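Local structure of 2-(acetamidomethylene)succinate hydrolase (Mesorhizobium loti, 3KXP) at residues 147-152 with 160-165; 123-128 with 156-161; 76-81 with 202-207. The protein catalyses the last step of vitamin B6 degradation, hydrolysing (E)-2-(acetamidomethylene)succinate to succinic semialdehyde, acetate, ammonia and carbon dioxide. All coordinates share one frame; numbering follows the deposited sequence.

Interaction 1: residues 147-152 with 160-165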
loop_
_atom_site.group_PDB
_atom_site.type_symbol
_atom_site.label_atom_id
_atom_site.label_comp_id
_atom_site.label_asym_id
_atom_site.label_seq_id
_atom_site.Cartn_x
_atom_site.Cartn_y
_atom_site.Cartn_z
ATOM N N ASN A 147 8.145 -4.927 16.655
ATOM C CA ASN A 147 9.571 -4.672 16.713
ATOM C C ASN A 147 10.074 -3.926 15.487
ATOM O O ASN A 147 10.833 -2.964 15.616
ATOM C CB ASN A 147 10.351 -5.985 16.871
ATOM C CG ASN A 147 10.095 -6.652 18.213
ATOM O OD1 ASN A 147 9.631 -6.007 19.152
ATOM N ND2 ASN A 147 10.409 -7.944 18.313
ATOM N N SER A 148 9.651 -4.356 14.300
ATOM C CA SER A 148 10.098 -3.710 13.073
ATOM C C SER A 148 9.696 -2.242 12.962
ATOM O O SER A 148 10.512 -1.406 12.581
ATOM C CB SER A 148 9.590 -4.471 11.854
ATOM O OG SER A 148 10.202 -5.740 11.769
ATOM N N VAL A 149 8.451 -1.918 13.291
ATOM C CA VAL A 149 8.008 -0.532 13.201
ATOM C C VAL A 149 8.758 0.337 14.216
ATOM O O VAL A 149 9.086 1.490 13.927
ATOM C CB VAL A 149 6.489 -0.417 13.415
ATOM C CG1 VAL A 149 6.054 1.047 13.336
ATOM C CG2 VAL A 149 5.758 -1.246 12.357
ATOM N N THR A 150 9.037 -0.216 15.399
ATOM C CA THR A 150 9.779 0.523 16.422
ATOM C C THR A 150 11.197 0.780 15.892
ATOM O O THR A 150 11.731 1.878 16.015
ATOM C CB THR A 150 9.870 -0.272 17.743
ATOM O OG1 THR A 150 8.551 -0.515 18.246
ATOM C CG2 THR A 150 10.657 0.513 18.792
ATOM N N ALA A 151 11.785 -0.239 15.275
ATOM C CA ALA A 151 13.126 -0.137 14.717
ATOM C C ALA A 151 13.197 0.915 13.609
ATOM O O ALA A 151 14.095 1.756 13.597
ATOM C CB ALA A 151 13.570 -1.496 14.175
ATOM N N ALA A 152 12.251 0.851 12.680
ATOM C CA ALA A 152 12.193 1.781 11.558
ATOM C C ALA A 152 12.082 3.237 12.011
ATOM O O ALA A 152 12.674 4.135 11.413
ATOM C CB ALA A 152 11.014 1.427 10.658
ATOM N N ARG A 160 14.655 0.242 4.958
ATOM C CA ARG A 160 14.035 0.697 3.725
ATOM C C ARG A 160 12.510 0.777 3.825
ATOM O O ARG A 160 11.903 1.770 3.423
ATOM C CB ARG A 160 14.445 -0.258 2.601
ATOM C CG ARG A 160 13.703 -0.088 1.296
ATOM C CD ARG A 160 14.254 -1.061 0.257
ATOM N NE ARG A 160 13.251 -1.398 -0.749
ATOM C CZ ARG A 160 13.473 -2.169 -1.808
ATOM N NH1 ARG A 160 14.675 -2.693 -2.018
ATOM N NH2 ARG A 160 12.483 -2.415 -2.656
ATOM N N SER A 161 11.901 -0.271 4.370
ATOM C CA SER A 161 10.456 -0.330 4.501
ATOM C C SER A 161 10.040 -1.471 5.415
ATOM O O SER A 161 10.809 -2.403 5.660
ATOM C CB SER A 161 9.818 -0.527 3.128
ATOM O OG SER A 161 10.379 -1.651 2.480
ATOM N N VAL A 162 8.808 -1.398 5.902
ATOM C CA VAL A 162 8.290 -2.416 6.796
ATOM C C VAL A 162 6.943 -2.967 6.366
ATOM O O VAL A 162 6.084 -2.235 5.877
ATOM C CB VAL A 162 8.096 -1.865 8.216
ATOM C CG1 VAL A 162 7.532 -2.954 9.123
ATOM C CG2 VAL A 162 9.403 -1.330 8.751
ATOM N N VAL A 163 6.775 -4.267 6.549
ATOM C CA VAL A 163 5.513 -4.929 6.278
ATOM C C VAL A 163 5.108 -5.409 7.670
ATOM O O VAL A 163 5.593 -6.440 8.142
ATOM C CB VAL A 163 5.672 -6.141 5.348
ATOM C CG1 VAL A 163 4.363 -6.887 5.262
ATOM C CG2 VAL A 163 6.111 -5.687 3.948
ATOM N N ALA A 164 4.252 -4.632 8.333
ATOM C CA ALA A 164 3.778 -4.939 9.679
ATOM C C ALA A 164 2.534 -5.835 9.666
ATOM O O ALA A 164 1.407 -5.350 9.554
ATOM C CB ALA A 164 3.476 -3.643 10.421
ATOM N N ILE A 165 2.744 -7.138 9.810
ATOM C CA ILE A 165 1.642 -8.096 9.794
ATOM C C ILE A 165 0.969 -8.344 11.145
ATOM O O ILE A 165 1.521 -9.012 12.016
ATOM C CB ILE A 165 2.109 -9.471 9.250
ATOM C CG1 ILE A 165 2.717 -9.303 7.851
ATOM C CG2 ILE A 165 0.930 -10.444 9.218
ATOM C CD1 ILE A 165 3.195 -10.614 7.224
#

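Interaction 2: residues 123-128 with 156-161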
loop_
_atom_site.group_PDB
_atom_site.type_symbol
_atom_site.label_atom_id
_atom_site.label_comp_id
_atom_site.label_asym_id
_atom_site.label_seq_id
_atom_site.Cartn_x
_atom_site.Cartn_y
_atom_site.Cartn_z
ATOM N N ASP A 123 18.135 -4.805 18.776
ATOM C CA ASP A 123 18.682 -6.049 18.233
ATOM C C ASP A 123 18.668 -6.000 16.715
ATOM O O ASP A 123 19.599 -6.469 16.066
ATOM C CB ASP A 123 17.863 -7.261 18.679
ATOM C CG ASP A 123 18.197 -7.713 20.079
ATOM O OD1 ASP A 123 17.441 -8.545 20.617
ATOM O OD2 ASP A 123 19.211 -7.245 20.641
ATOM N N ILE A 124 17.600 -5.435 16.158
ATOM C CA ILE A 124 17.441 -5.334 14.708
ATOM C C ILE A 124 18.485 -4.405 14.090
ATOM O O ILE A 124 19.093 -4.736 13.077
ATOM C CB ILE A 124 16.005 -4.849 14.347
ATOM C CG1 ILE A 124 14.992 -5.876 14.867
ATOM C CG2 ILE A 124 15.862 -4.656 12.832
ATOM C CD1 ILE A 124 13.548 -5.546 14.576
ATOM N N ALA A 125 18.685 -3.244 14.699
ATOM C CA ALA A 125 19.678 -2.296 14.207
ATOM C C ALA A 125 21.047 -2.973 14.247
ATOM O O ALA A 125 21.797 -2.951 13.266
ATOM C CB ALA A 125 19.687 -1.058 15.082
ATOM N N GLY A 126 21.364 -3.581 15.389
ATOM C CA GLY A 126 22.635 -4.261 15.537
ATOM C C GLY A 126 22.865 -5.278 14.436
ATOM O O GLY A 126 23.942 -5.340 13.855
ATOM N N LEU A 127 21.838 -6.066 14.137
ATOM C CA LEU A 127 21.925 -7.104 13.117
ATOM C C LEU A 127 22.076 -6.523 11.707
ATOM O O LEU A 127 22.822 -7.051 10.879
ATOM C CB LEU A 127 20.686 -8.003 13.219
ATOM C CG LEU A 127 20.574 -9.295 12.409
ATOM C CD1 LEU A 127 20.221 -8.951 10.994
ATOM C CD2 LEU A 127 21.864 -10.095 12.481
ATOM N N ILE A 128 21.376 -5.433 11.425
ATOM C CA ILE A 128 21.497 -4.824 10.114
ATOM C C ILE A 128 22.925 -4.296 9.954
ATOM O O ILE A 128 23.548 -4.489 8.911
ATOM C CB ILE A 128 20.466 -3.687 9.933
ATOM C CG1 ILE A 128 19.049 -4.273 9.980
ATOM C CG2 ILE A 128 20.681 -2.987 8.589
ATOM C CD1 ILE A 128 17.960 -3.242 10.036
ATOM N N PRO A 156 15.813 5.142 10.984
ATOM C CA PRO A 156 15.387 5.467 9.621
ATOM C C PRO A 156 16.331 4.971 8.533
ATOM O O PRO A 156 15.909 4.314 7.582
ATOM C CB PRO A 156 15.315 6.991 9.645
ATOM C CG PRO A 156 14.863 7.265 11.025
ATOM C CD PRO A 156 15.705 6.327 11.854
ATOM N N ASP A 157 17.610 5.295 8.688
ATOM C CA ASP A 157 18.634 4.929 7.716
ATOM C C ASP A 157 18.897 3.431 7.542
ATOM O O ASP A 157 19.272 2.984 6.458
ATOM C CB ASP A 157 19.942 5.648 8.072
ATOM C CG ASP A 157 19.816 7.173 8.003
ATOM O OD1 ASP A 157 20.759 7.872 8.431
ATOM O OD2 ASP A 157 18.780 7.679 7.515
ATOM N N LEU A 158 18.696 2.653 8.596
ATOM C CA LEU A 158 18.943 1.220 8.516
ATOM C C LEU A 158 17.815 0.421 7.855
ATOM O O LEU A 158 18.020 -0.715 7.421
ATOM C CB LEU A 158 19.212 0.669 9.922
ATOM C CG LEU A 158 20.411 1.297 10.635
ATOM C CD1 LEU A 158 20.555 0.717 12.042
ATOM C CD2 LEU A 158 21.671 1.044 9.809
ATOM N N VAL A 159 16.627 1.009 7.771
ATOM C CA VAL A 159 15.500 0.297 7.190
ATOM C C VAL A 159 14.807 1.000 6.034
ATOM O O VAL A 159 14.427 2.172 6.108
ATOM C CB VAL A 159 14.475 -0.091 8.297
ATOM C CG1 VAL A 159 14.519 0.921 9.411
ATOM C CG2 VAL A 159 13.071 -0.203 7.718
ATOM N N ARG A 160 14.655 0.242 4.958
ATOM C CA ARG A 160 14.035 0.697 3.725
ATOM C C ARG A 160 12.510 0.777 3.825
ATOM O O ARG A 160 11.903 1.770 3.423
ATOM C CB ARG A 160 14.445 -0.258 2.601
ATOM C CG ARG A 160 13.703 -0.088 1.296
ATOM C CD ARG A 160 14.254 -1.061 0.257
ATOM N NE ARG A 160 13.251 -1.398 -0.749
ATOM C CZ ARG A 160 13.473 -2.169 -1.808
ATOM N NH1 ARG A 160 14.675 -2.693 -2.018
ATOM N NH2 ARG A 160 12.483 -2.415 -2.656
ATOM N N SER A 161 11.901 -0.271 4.370
ATOM C CA SER A 161 10.456 -0.330 4.501
ATOM C C SER A 161 10.040 -1.471 5.415
ATOM O O SER A 161 10.809 -2.403 5.660
ATOM C CB SER A 161 9.818 -0.527 3.128
ATOM O OG SER A 161 10.379 -1.651 2.480
#

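Interaction 3: residues 76-81 with 202-207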
loop_
_atom_site.group_PDB
_atom_site.type_symbol
_atom_site.label_atom_id
_atom_site.label_comp_id
_atom_site.label_asym_id
_atom_site.label_seq_id
_atom_site.Cartn_x
_atom_site.Cartn_y
_atom_site.Cartn_z
ATOM N N GLY A 76 6.394 -14.131 15.479
ATOM C CA GLY A 76 5.588 -13.673 16.603
ATOM C C GLY A 76 6.052 -14.318 17.905
ATOM O O GLY A 76 6.955 -15.163 17.885
ATOM N N ILE A 77 5.443 -13.946 19.032
ATOM C CA ILE A 77 5.834 -14.503 20.330
ATOM C C ILE A 77 5.703 -16.040 20.398
ATOM O O ILE A 77 4.752 -16.624 19.870
ATOM C CB ILE A 77 5.021 -13.856 21.463
ATOM C CG1 ILE A 77 5.717 -14.081 22.806
ATOM C CG2 ILE A 77 3.622 -14.446 21.505
ATOM C CD1 ILE A 77 5.154 -13.209 23.924
ATOM N N THR A 78 6.683 -16.666 21.044
ATOM C CA THR A 78 6.802 -18.130 21.221
ATOM C C THR A 78 7.138 -18.883 19.940
ATOM O O THR A 78 7.463 -20.065 19.982
ATOM C CB THR A 78 5.533 -18.802 21.834
ATOM O OG1 THR A 78 4.517 -18.939 20.835
ATOM C CG2 THR A 78 5.002 -17.997 22.999
ATOM N N SER A 79 7.076 -18.197 18.804
ATOM C CA SER A 79 7.372 -18.815 17.512
ATOM C C SER A 79 8.885 -18.760 17.232
ATOM O O SER A 79 9.679 -18.509 18.140
ATOM C CB SER A 79 6.586 -18.070 16.422
ATOM O OG SER A 79 6.639 -18.729 15.174
ATOM N N ASN A 80 9.281 -18.998 15.984
ATOM C CA ASN A 80 10.692 -18.962 15.595
ATOM C C ASN A 80 10.852 -18.800 14.071
ATOM O O ASN A 80 9.912 -19.012 13.309
ATOM C CB ASN A 80 11.413 -20.232 16.088
ATOM C CG ASN A 80 11.163 -21.434 15.201
ATOM O OD1 ASN A 80 11.884 -21.656 14.235
ATOM N ND2 ASN A 80 10.131 -22.208 15.517
ATOM N N SER A 81 12.058 -18.435 13.646
ATOM C CA SER A 81 12.383 -18.178 12.238
ATOM C C SER A 81 11.913 -19.141 11.147
ATOM O O SER A 81 11.651 -18.710 10.025
ATOM C CB SER A 81 13.894 -17.985 12.085
ATOM O OG SER A 81 14.601 -19.165 12.424
ATOM N N GLY A 202 -4.490 -27.606 18.003
ATOM C CA GLY A 202 -5.550 -27.195 18.903
ATOM C C GLY A 202 -5.457 -25.742 19.340
ATOM O O GLY A 202 -6.481 -25.086 19.543
ATOM N N ARG A 203 -4.238 -25.233 19.490
ATOM C CA ARG A 203 -4.057 -23.850 19.904
ATOM C C ARG A 203 -4.224 -22.898 18.717
ATOM O O ARG A 203 -4.666 -21.763 18.881
ATOM C CB ARG A 203 -2.671 -23.644 20.533
ATOM C CG ARG A 203 -2.545 -22.292 21.248
ATOM C CD ARG A 203 -1.116 -21.956 21.639
ATOM N NE ARG A 203 -1.020 -20.662 22.320
ATOM C CZ ARG A 203 0.126 -20.089 22.685
ATOM N NH1 ARG A 203 1.280 -20.692 22.436
ATOM N NH2 ARG A 203 0.124 -18.908 23.295
ATOM N N TYR A 204 -3.864 -23.366 17.523
ATOM C CA TYR A 204 -3.983 -22.557 16.311
ATOM C C TYR A 204 -4.841 -23.305 15.295
ATOM O O TYR A 204 -4.341 -23.742 14.263
ATOM C CB TYR A 204 -2.606 -22.297 15.717
ATOM C CG TYR A 204 -1.629 -21.725 16.701
ATOM C CD1 TYR A 204 -0.531 -22.468 17.137
ATOM C CD2 TYR A 204 -1.792 -20.436 17.199
ATOM C CE1 TYR A 204 0.385 -21.937 18.042
ATOM C CE2 TYR A 204 -0.881 -19.895 18.108
ATOM C CZ TYR A 204 0.204 -20.649 18.521
ATOM O OH TYR A 204 1.106 -20.109 19.404
ATOM N N PRO A 205 -6.151 -23.429 15.566
ATOM C CA PRO A 205 -7.118 -24.130 14.711
ATOM C C PRO A 205 -7.179 -23.753 13.235
ATOM O O PRO A 205 -7.512 -24.594 12.400
ATOM C CB PRO A 205 -8.450 -23.899 15.435
ATOM C CG PRO A 205 -8.257 -22.550 16.059
ATOM C CD PRO A 205 -6.850 -22.666 16.617
ATOM N N ASN A 206 -6.852 -22.509 12.901
ATOM C CA ASN A 206 -6.905 -22.080 11.501
ATOM C C ASN A 206 -5.597 -22.237 10.733
ATOM O O ASN A 206 -5.572 -22.071 9.513
ATOM C CB ASN A 206 -7.373 -20.628 11.412
ATOM C CG ASN A 206 -8.710 -20.418 12.077
ATOM O OD1 ASN A 206 -9.659 -21.153 11.812
ATOM N ND2 ASN A 206 -8.800 -19.411 12.947
ATOM N N ILE A 207 -4.514 -22.563 11.434
ATOM C CA ILE A 207 -3.227 -22.728 10.771
ATOM C C ILE A 207 -3.152 -24.091 10.082
ATOM O O ILE A 207 -3.423 -25.118 10.695
ATOM C CB ILE A 207 -2.060 -22.589 11.781
ATOM C CG1 ILE A 207 -2.158 -21.237 12.496
ATOM C CG2 ILE A 207 -0.720 -22.719 11.060
ATOM C CD1 ILE A 207 -0.888 -20.808 13.228
HETATM O O HOH W 1 3.123 -18.343 17.617
HETATM O O HOH W 2 3.315 -21.586 19.829
#

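Interaction 1: residues 147-152 with 160-165
Val162, on strand 159-165, pushes its forked side chain into the surface of helix 143-154, where Ser148, Val149 and Ala152 receive it. Its CB projects toward the helix but stops short of close contact, and the two methyl branches do the touching. CG1 lies anti to the backbone N (chi1 179°), which carries it along the strand to the CB of Ser148 at 3.7 Å. The same methyl also reaches CG2 of Val149, 4.1 Å away, and there the two valine side chains cross at about a right angle. CG2 of Val162 spreads the other way and meets the CB of Ala152 at 3.7 Å, with the carbonyl O of Ser148 slightly farther off. One valine thus spans a full helical turn, from Ser148 to Ala152. Two residues further along the strand, the CB of Ala164 rests 3.8 Å from CG2 of Val149.

The residue types fit the spacing. Near the touching point the axes of the short segments lie 8.4 Å apart, so the small Ser148 and Ala152 admit the branched valine, while Ala164 meets a valine methyl with a single carbon. Ser148 can be buried because its OG bonds the carbonyl of Gly144, one turn earlier, while its CB meets Val162. Tyr251 of helix 248-253 covers Val149 and Ala164, and Leu138 of strand 136-141 packs on Ser148.

Helix and strand run nearly antiparallel, at 152°, as expected when a helix returns the chain to the start of a neighbouring parallel strand. Strand 136-141, helix 143-154 and strand 159-165 form a beta-alpha-beta crossover of the alpha/beta hydrolase fold; the turn between strand 136-141 and helix 143-154 carries Ser142, the inferred nucleophile, in a sequence consistent with the GxSxG nucleophile elbow.

Interaction 2: residues 123-128 with 156-161
Leu158 bridges to helix 117-131, meeting Ala125 and Ile128, residues three apart that lie on the same side of the helix. Two kinds of contact make up the join.

The first is apolar packing of side chain on side chain. CG of Leu158 lies beside its backbone N (chi1 -59°), and this directs the CD1 methyl onto Ala125, 3.6 Å from its CB. Alanine suits the spot, since its short side chain lets CD1 come almost as near to the helix backbone, 3.8 Å from CA of Ala125. Behind this methyl, the CB of Leu158 meets Ile128, with 4.1 Å to the CD1 of that isoleucine. Ile128 also touches Leu72 of strand 70-74.

The second is van der Waals contact of methyl groups with a backbone carbonyl. Both methyls of Ile128 lie against Leu158 O from one side, CD1 at 3.6 Å and CG2 at 3.7 Å. The beta-branched isoleucine can do this because one methyl sits directly on CB and the other ends the longer arm.

Polar bonds serve the surroundings: Lys256 NZ bonds the carbonyls of Pro156 and Val159.

Leu158 sits in the connection that leaves helix 143-154 and enters strand 159-165. It packs this link on helix 117-131, itself a neighbour of helix 143-154 through Ile124, which touches Asn147 and Ala151; such packing is characteristic of the layered alpha/beta hydrolase fold.

Interaction 3: residues 76-81 with 202-207
Thr78 faces Arg203 and Tyr204 because their side-chain torsions bring the polar ends together. In Thr78, OG1 sits between the backbone N and the carbonyl carbon (chi1 77°), while Tyr204 holds its CG beside the backbone N (chi1 -53°), which sends the ring toward the 76-81 loop. Arg203, extended from CG to NE, runs along the tyrosine, its CG over the centre of one ring face, while Tyr204 OH lies over a guanidinium face, offset toward its rim. The ends then gather without bonding directly: Thr78 OG1 stands 3.9 Å from Tyr204 OH and 4.0 Å from Arg203 NH1.

Water closes the gap. One molecule donates to Thr78 OG1 over 3.1 Å and lies 2.7 Å from Tyr204 OH, in the plane of the ring at its edge. A second donates to Ile77 O at 3.3 Å and is likewise hydrogen-bonded to Tyr204 OH. The modelled Thr78 OG1 to Ile77 O bond, 2.5 Å, is doubtfully short. The phenol, able both to give and accept, suits this post between two waters.

Thr78 has a positive phi, as the third residue of the type II turn from Gly76 to Ser79. Tyr204, the first residue to leave the helical conformation after helix 193-203, is steadied by a cation-pi contact with Arg215 and by an edge-to-face contact with Tyr295.

Ile77 is a chloride ligand, together with Ser142 and Leu143, and the Tyr204 side chain is about 7 Å from that of His294, an inferred active-site residue. A loop after strand 70-74 opposite a helix inserted after strand 159-165 is consistent with the alpha/beta hydrolase active site, lined by the oxyanion-hole loop and roofed by a helical cap.

Interactions 1 and 2 overlap at Arg160 and Ser161, on strand 159-165; their centres are 9 Å apart, and they touch where Ile124 CD1 meets Ala151 CB at 4.1 Å. Both are buried and apolar: the first fastens helix 143-154 to its own following strand, the second reaches from the connection between them to helix 117-131. Interaction 3 lies on the opposite side of the chain's centre, about 20 Å from interaction 1 and 26 Å from interaction 2, centre to centre. It is partly buried and water-bridged, consistent with a place near the inferred active site and its chloride ligand Ile77, whereas methyl packing suits the interior.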